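Local coordinates for putative DNA binding protein (Bacteroides thetaiotaomicron VPI-5482, PDB 3HTN) that is of unknown function but belongs to the PCC (DUF296) family, binds metal ions and is a putative DNA-binding protein, at residues 50-55 against 74-79. Sequence-based numbering, arbitrary orientation. Where two conformers were deposited one is given.
Sequences GAIGEL and EQMEIS
Ile52 and Met76 form a hydrogen-bonded antiparallel pair in the large sheet of the PCC domain, where strand 44-52 lies beside strand 76-88. Both of their backbone bonds are short and straight; Ile52 N reaches Met76 O at 2.9 Å with 169° at the hydrogen. At the next hydrogen-bonded pair, past Ala51 and Glu77, Ile78 N donates to Gly50 O. At Gly53 the first chain turns a corner, and Leu55 comes back against the same partner, illustrating how one long side chain can bridge a bend. Met76, present as selenomethionine, starts with CB 3.8 Å from Ile52 CG1. SE passes Leu55 CD2 at 4.0 Å. A bend at chi3 (-79°) then sets CE 3.6 Å from Leu55 CB and 4.0 Å from Ile52 CD1, touching both sides of the corner. On the side of Ala51 and Glu77, the end of Gln75 folds back over Ile52 O, with CD 3.4 Å from it; Gln75 OE1 accepts a bond from Asn118. Putting an alanine here would probably leave Asn118 ND2 without that acceptor and Ile52 O less covered. Strand 76-88 also borders a metal site and the subunit interface: the Glu77 side chain lies about 4 Å from a bound iron(III) ion and packs on His97 of the second subunit. Ile78 CD1 meets Ile52 CG2 at 3.6 Å, the side chains crossing at about a right angle.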
# COMPACT_ATOMS: atom_id res chain seq x y z
N GLY A 50 2.81 8.33 7.97
CA GLY A 50 3.09 9.14 9.13
C GLY A 50 4.55 8.95 9.52
O GLY A 50 5.34 8.42 8.74
N ALA A 51 4.89 9.43 10.71
CA ALA A 51 6.23 9.33 11.26
C ALA A 51 6.14 8.90 12.71
O ALA A 51 5.16 9.20 13.42
CB ALA A 51 6.98 10.64 11.11
N ILE A 52 7.16 8.14 13.12
CA ILE A 52 7.18 7.47 14.41
C ILE A 52 8.57 7.54 15.04
O ILE A 52 9.57 7.76 14.37
CB ILE A 52 6.76 5.99 14.30
CG1 ILE A 52 7.69 5.21 13.38
CG2 ILE A 52 5.32 5.88 13.81
CD1 ILE A 52 7.40 3.74 13.29
N GLY A 53 8.58 7.39 16.36
CA GLY A 53 9.81 7.34 17.16
C GLY A 53 10.12 6.02 17.82
O GLY A 53 11.18 5.87 18.46
N GLU A 54 9.22 5.05 17.64
CA GLU A 54 9.40 3.71 18.18
C GLU A 54 8.51 2.77 17.38
O GLU A 54 7.41 3.14 16.99
CB GLU A 54 9.06 3.66 19.68
CG GLU A 54 9.50 2.38 20.36
CD GLU A 54 9.63 2.53 21.86
OE1 GLU A 54 10.22 3.54 22.32
OE2 GLU A 54 9.14 1.62 22.58
N LEU A 55 9.02 1.57 17.10
CA LEU A 55 8.32 0.57 16.31
C LEU A 55 8.57 -0.80 16.87
O LEU A 55 9.71 -1.11 17.17
CB LEU A 55 8.88 0.56 14.90
CG LEU A 55 8.33 -0.46 13.90
CD1 LEU A 55 6.84 -0.23 13.60
CD2 LEU A 55 9.16 -0.47 12.63
N GLU A 74 14.12 4.89 17.34
CA GLU A 74 14.72 5.86 16.44
C GLU A 74 13.62 6.52 15.64
O GLU A 74 12.49 6.01 15.60
CB GLU A 74 15.69 5.14 15.50
CG GLU A 74 15.03 4.14 14.58
CD GLU A 74 16.00 3.29 13.87
OE1 GLU A 74 16.46 2.31 14.48
OE2 GLU A 74 16.34 3.58 12.71
N GLN A 75 13.94 7.59 14.94
CA GLN A 75 12.97 8.28 14.12
C GLN A 75 12.81 7.50 12.81
O GLN A 75 13.80 7.08 12.20
CB GLN A 75 13.38 9.72 13.84
CG GLN A 75 12.35 10.52 13.13
CD GLN A 75 11.09 10.77 13.95
OE1 GLN A 75 11.10 10.64 15.17
NE2 GLN A 75 10.02 11.19 13.29
N MSE A 76 11.57 7.25 12.42
CA MSE A 76 11.30 6.54 11.18
C MSE A 76 10.10 7.15 10.49
O MSE A 76 9.18 7.63 11.15
CB MSE A 76 10.98 5.04 11.46
CG MSE A 76 12.16 4.27 11.99
SE MSE A 76 11.72 2.60 12.83
CE MSE A 76 11.12 3.37 14.57
N GLU A 77 10.08 7.05 9.17
CA GLU A 77 8.91 7.42 8.37
C GLU A 77 8.13 6.18 8.03
O GLU A 77 8.73 5.18 7.63
CB GLU A 77 9.36 8.07 7.07
CG GLU A 77 9.93 9.50 7.26
CD GLU A 77 8.91 10.55 7.74
OE1 GLU A 77 7.68 10.28 7.80
OE2 GLU A 77 9.35 11.68 8.09
N ILE A 78 6.82 6.18 8.23
CA ILE A 78 5.99 5.10 7.77
C ILE A 78 5.73 5.30 6.29
O ILE A 78 4.96 6.22 5.90
CB ILE A 78 4.63 5.05 8.50
CG1 ILE A 78 4.80 4.95 10.02
CG2 ILE A 78 3.79 3.88 7.94
CD1 ILE A 78 3.50 5.05 10.81
N SER A 79 6.35 4.51 5.42
CA SER A 79 6.09 4.68 3.98
C SER A 79 4.78 4.04 3.59
O SER A 79 4.11 4.52 2.67
CB SER A 79 7.23 4.15 3.13
OG SER A 79 7.41 2.75 3.30